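Local coordinates for TRNA nucleotidyl transferase-related protein (Thermotoga maritima, PDB 3H38) that is the CCA-adding part of a longer class II tRNA nucleotidyltransferase and probably adds CTP- and ATP-derived nucleotides to tRNA 3' ends, at residues Tyr38-Phe43 and Lys124-Arg129; Asp46-Ile51 and Asn134-Lys139. One frame throughout, in Å; residues are numbered along the deposited sequence.

Contact 1: Tyr38-Phe43 and Lys124-Arg129; sequences YVVGGF and KDLYRR
Val40 lies against one face of the Arg129 guanidinium, its CB 4.2 Å above the plane and displaced toward the rim, and the two side chains cross at about a right angle. The valine's CG2 makes the closest approach, 3.8 Å from Arg129 NH1, while CG1 meets Leu126 CD1 at 4.3 Å. With chi1 -60°, CG2 is turned to the guanidinium and CG1 to the leucine. Gly41 CA also comes near Arg129 NH2, obliquely.

No hydrogen bond spans the two segments; the polar bonds that hold the arginine come from its own segment. Extended from CG to NE, Arg129 grips Asp125 side-on. NE donates to the backbone O of Asp125 (3.1 Å), coming from above the carbonyl plane, and NH1 reaches Asp125 OD2 on the syn side in a fairly straight bond (160°). Arg128 takes the other carboxylate oxygen: its NE and NH1 (2.7 Å) both converge on Asp125 OD1 from the same face of the carboxylate, and OD1 also accepts from the backbone N of Arg104. Arg128 has a second acidic partner in Glu106, whose OE2 forms a salt bridge with its NH2. A leucine in place of Arg129 would probably leave Asp125 OD2 and the backbone O of Asp125 without these donors, and strip Val40 of the flat group over its CG2.

Gly41, at the N-cap of helix 42-49, and Gly42 follow strand 37-40, and the Val40 side chain lies about 5 Å from that of Asp57, a magnesium-binding residue; Arg129 itself binds ATP. The chemistry is divided: apolar packing on one face of the guanidinium, a salt bridge and a hydrogen bond on its NE/NH1 side, a combination that limits its rotation, while the two arginines probably keep the buried Asp125 ionised.

Contact 2: Asp46-Ile51 and Asn134-Lys139; sequences DLLLGI and NAMAIK
Met136 meets Leu48 with the end of its side chain. From CB, which points toward the helix but remains well short of Leu48, a first torsion of -76° sets CG anti to the carbonyl carbon; CG too stays short of the leucine, and the second torsion carries the chain onward almost straight to the sulfur. SD comes 4.2 Å from Leu48 CD1. Rotation about CG-SD (chi3 -72°) bends the chain, and the terminal CE closes to 4.0 Å from that same methyl, so the leucine is met by the thioether end alone.

Two residues along, Ile138 makes the companion contact. Its CD1 rests 3.9 Å from Leu47 CD2, the two side chains crossing at about a right angle. Both pairs are purely apolar, and no hydrogen bond joins the segments. Nearby in the same nucleotidyltransferase head, Asn134, an ATP-binding residue, hydrogen-bonds Arg45 and Asp130.

The helix 42-49, which ends in a Schellman motif at Gly50, is thereby laid against strand 137-139 and the residues just before it. Helix 8-14 packs on Leu47 and Leu48 through Leu10, and helix 154-159 supplies Leu158 to both Leu48 and Met136.

In the fold
The two contacts have centres 10 Å apart and fall within the poly(A) polymerase head region. Their segments alternate along the chain: 38-43 and 46-51 come first, then 124-129 and 134-139. Helix 42-49 begins in contact 1 and continues into contact 2, while strands 37-40 and 137-139 are antiparallel neighbours in the mixed sheet, joined by backbone hydrogen bonds that probably include Val39 O to Ile138 N. Contact 1 ties strand 37-40 to helix 122-127 and the residues after it; contact 2 ties helix 42-49 to strand 137-139 and Met136 just before it. Together they bring together Arg129, Asn134 and helix 42-49, which carries Arg45; all three residues bind ATP, though none is bound in this model.

Contact 1: Tyr38-Phe43 and Lys124-Arg129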
# COMPACT_ATOMS: atom_id res chain seq x y z
N TYR A 38 -25.48 -8.11 -12.40
CA TYR A 38 -25.19 -6.79 -11.84
C TYR A 38 -23.70 -6.39 -11.90
O TYR A 38 -22.79 -7.21 -11.74
CB TYR A 38 -25.56 -6.74 -10.36
CG TYR A 38 -26.86 -7.37 -9.97
CD1 TYR A 38 -26.97 -8.72 -9.79
CD2 TYR A 38 -27.99 -6.58 -9.74
CE1 TYR A 38 -28.17 -9.30 -9.41
CE2 TYR A 38 -29.19 -7.14 -9.37
CZ TYR A 38 -29.28 -8.50 -9.21
OH TYR A 38 -30.47 -9.06 -8.82
N VAL A 39 -23.46 -5.09 -12.07
CA VAL A 39 -22.15 -4.54 -11.81
C VAL A 39 -22.21 -3.96 -10.39
O VAL A 39 -23.24 -3.43 -9.97
CB VAL A 39 -21.74 -3.50 -12.88
CG1 VAL A 39 -22.57 -2.24 -12.75
CG2 VAL A 39 -20.25 -3.21 -12.81
N VAL A 40 -21.13 -4.13 -9.62
CA VAL A 40 -21.18 -3.80 -8.19
C VAL A 40 -19.96 -3.01 -7.71
O VAL A 40 -18.94 -2.93 -8.39
CB VAL A 40 -21.26 -5.08 -7.35
CG1 VAL A 40 -22.49 -5.88 -7.70
CG2 VAL A 40 -20.01 -5.93 -7.57
N GLY A 41 -20.09 -2.43 -6.52
CA GLY A 41 -18.93 -1.96 -5.78
C GLY A 41 -18.33 -0.63 -6.18
O GLY A 41 -19.05 0.35 -6.35
N GLY A 42 -17.00 -0.61 -6.31
CA GLY A 42 -16.24 0.61 -6.54
C GLY A 42 -16.63 1.25 -7.85
O GLY A 42 -16.83 2.46 -7.95
N PHE A 43 -16.78 0.42 -8.86
CA PHE A 43 -17.24 0.93 -10.14
C PHE A 43 -18.53 1.76 -10.02
O PHE A 43 -18.71 2.75 -10.73
CB PHE A 43 -17.48 -0.19 -11.14
CG PHE A 43 -18.14 0.30 -12.39
CD1 PHE A 43 -17.37 0.74 -13.47
CD2 PHE A 43 -19.53 0.39 -12.47
CE1 PHE A 43 -17.98 1.22 -14.63
CE2 PHE A 43 -20.15 0.88 -13.61
CZ PHE A 43 -19.37 1.31 -14.70
N LYS A 124 -27.96 -9.96 0.13
CA LYS A 124 -27.03 -10.51 1.07
C LYS A 124 -25.60 -10.32 0.64
O LYS A 124 -24.74 -10.14 1.45
CB LYS A 124 -27.32 -11.97 1.28
CG LYS A 124 -27.78 -12.29 2.62
CD LYS A 124 -29.24 -12.53 2.66
CE LYS A 124 -29.70 -12.95 4.02
NZ LYS A 124 -30.33 -11.85 4.70
N ASP A 125 -25.36 -10.42 -0.64
CA ASP A 125 -24.01 -10.23 -1.16
C ASP A 125 -23.55 -8.78 -1.00
O ASP A 125 -22.35 -8.50 -0.96
CB ASP A 125 -23.92 -10.61 -2.63
CG ASP A 125 -22.54 -10.36 -3.21
OD1 ASP A 125 -21.60 -11.15 -2.95
OD2 ASP A 125 -22.39 -9.37 -3.94
N LEU A 126 -24.50 -7.85 -0.92
CA LEU A 126 -24.16 -6.43 -0.76
C LEU A 126 -24.03 -6.13 0.74
O LEU A 126 -23.15 -5.39 1.18
CB LEU A 126 -25.26 -5.55 -1.37
CG LEU A 126 -25.14 -4.88 -2.75
CD1 LEU A 126 -24.14 -5.56 -3.74
CD2 LEU A 126 -26.51 -4.69 -3.37
N TYR A 127 -24.93 -6.74 1.50
CA TYR A 127 -25.03 -6.55 2.93
C TYR A 127 -23.76 -6.95 3.66
O TYR A 127 -23.59 -6.56 4.81
CB TYR A 127 -26.19 -7.36 3.50
CG TYR A 127 -26.98 -6.59 4.52
CD1 TYR A 127 -26.34 -5.76 5.45
CD2 TYR A 127 -28.35 -6.70 4.56
CE1 TYR A 127 -27.08 -5.05 6.39
CE2 TYR A 127 -29.11 -5.99 5.48
CZ TYR A 127 -28.48 -5.17 6.38
OH TYR A 127 -29.26 -4.50 7.29
N ARG A 128 -22.91 -7.75 3.01
CA ARG A 128 -21.70 -8.27 3.64
C ARG A 128 -20.48 -7.41 3.34
O ARG A 128 -19.40 -7.69 3.83
CB ARG A 128 -21.38 -9.65 3.09
CG ARG A 128 -20.65 -9.53 1.75
CD ARG A 128 -20.44 -10.88 1.09
NE ARG A 128 -20.28 -10.77 -0.35
CZ ARG A 128 -19.13 -10.48 -0.97
NH1 ARG A 128 -19.09 -10.44 -2.29
NH2 ARG A 128 -18.04 -10.26 -0.27
N ARG A 129 -20.66 -6.38 2.51
CA ARG A 129 -19.55 -5.51 2.13
C ARG A 129 -19.32 -4.39 3.15
O ARG A 129 -20.14 -4.16 4.04
CB ARG A 129 -19.79 -4.95 0.74
CG ARG A 129 -19.79 -6.03 -0.33
CD ARG A 129 -20.46 -5.56 -1.60
NE ARG A 129 -20.50 -6.65 -2.56
CZ ARG A 129 -19.62 -6.80 -3.54
NH1 ARG A 129 -19.72 -7.86 -4.35
NH2 ARG A 129 -18.66 -5.89 -3.72

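Contact 2: Asp46-Ile51 and Asn134-Lys139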
# COMPACT_ATOMS: atom_id res chain seq x y z
N ASP A 46 -17.68 4.96 -8.02
CA ASP A 46 -16.91 5.81 -8.91
C ASP A 46 -17.81 6.48 -9.95
O ASP A 46 -17.71 7.69 -10.17
CB ASP A 46 -15.75 5.02 -9.52
CG ASP A 46 -14.70 4.60 -8.45
OD1 ASP A 46 -14.65 5.25 -7.38
OD2 ASP A 46 -13.94 3.63 -8.67
N LEU A 47 -18.71 5.72 -10.56
CA LEU A 47 -19.67 6.30 -11.51
C LEU A 47 -20.39 7.49 -10.89
O LEU A 47 -20.45 8.57 -11.49
CB LEU A 47 -20.68 5.25 -12.02
CG LEU A 47 -21.79 5.78 -12.95
CD1 LEU A 47 -21.21 6.20 -14.29
CD2 LEU A 47 -22.88 4.75 -13.18
N LEU A 48 -20.94 7.29 -9.70
CA LEU A 48 -21.76 8.33 -9.07
C LEU A 48 -20.90 9.54 -8.64
O LEU A 48 -21.37 10.68 -8.69
CB LEU A 48 -22.54 7.75 -7.88
CG LEU A 48 -23.60 6.68 -8.22
CD1 LEU A 48 -24.16 6.03 -6.99
CD2 LEU A 48 -24.77 7.28 -9.05
N LEU A 49 -19.66 9.30 -8.24
CA LEU A 49 -18.71 10.39 -7.93
C LEU A 49 -18.15 11.03 -9.19
O LEU A 49 -17.49 12.06 -9.13
CB LEU A 49 -17.54 9.91 -7.05
CG LEU A 49 -17.96 9.62 -5.61
CD1 LEU A 49 -16.87 8.89 -4.84
CD2 LEU A 49 -18.41 10.92 -4.89
N GLY A 50 -18.44 10.42 -10.34
CA GLY A 50 -17.90 10.89 -11.60
C GLY A 50 -16.40 10.66 -11.65
O GLY A 50 -15.65 11.53 -12.11
N ILE A 51 -15.96 9.50 -11.19
CA ILE A 51 -14.55 9.13 -11.17
C ILE A 51 -14.28 7.97 -12.11
O ILE A 51 -14.81 6.89 -11.92
CB ILE A 51 -14.10 8.72 -9.76
CG1 ILE A 51 -14.11 9.93 -8.83
CG2 ILE A 51 -12.71 8.05 -9.79
CD1 ILE A 51 -13.64 9.60 -7.40
N ASN A 134 -19.71 1.51 -0.80
CA ASN A 134 -19.17 0.38 -1.56
C ASN A 134 -20.18 -0.77 -1.81
O ASN A 134 -19.81 -1.79 -2.42
CB ASN A 134 -17.90 -0.17 -0.88
CG ASN A 134 -16.80 0.88 -0.77
OD1 ASN A 134 -16.74 1.82 -1.56
ND2 ASN A 134 -15.92 0.71 0.19
N ALA A 135 -21.43 -0.58 -1.36
CA ALA A 135 -22.40 -1.68 -1.25
C ALA A 135 -23.59 -1.51 -2.21
O ALA A 135 -24.73 -1.78 -1.88
CB ALA A 135 -22.90 -1.77 0.17
N MET A 136 -23.29 -1.02 -3.40
CA MET A 136 -24.33 -0.65 -4.32
C MET A 136 -24.16 -1.42 -5.61
O MET A 136 -23.06 -1.86 -5.97
CB MET A 136 -24.33 0.86 -4.57
CG MET A 136 -24.94 1.64 -3.42
SD MET A 136 -25.08 3.41 -3.78
CE MET A 136 -23.35 3.93 -3.69
N ALA A 137 -25.27 -1.64 -6.27
CA ALA A 137 -25.25 -2.42 -7.47
C ALA A 137 -26.10 -1.75 -8.55
O ALA A 137 -26.94 -0.86 -8.27
CB ALA A 137 -25.72 -3.87 -7.17
N ILE A 138 -25.82 -2.13 -9.79
CA ILE A 138 -26.63 -1.71 -10.91
C ILE A 138 -26.92 -2.96 -11.72
O ILE A 138 -26.01 -3.71 -12.08
CB ILE A 138 -25.94 -0.68 -11.82
CG1 ILE A 138 -25.70 0.64 -11.08
CG2 ILE A 138 -26.80 -0.45 -13.09
CD1 ILE A 138 -24.65 1.54 -11.75
N LYS A 139 -28.19 -3.16 -11.99
CA LYS A 139 -28.63 -4.37 -12.64
C LYS A 139 -28.45 -4.25 -14.13
O LYS A 139 -28.84 -3.24 -14.72
CB LYS A 139 -30.09 -4.64 -12.28
CG LYS A 139 -30.63 -5.92 -12.85
CD LYS A 139 -31.92 -6.27 -12.16
CE LYS A 139 -32.35 -7.71 -12.53
NZ LYS A 139 -33.78 -7.88 -12.19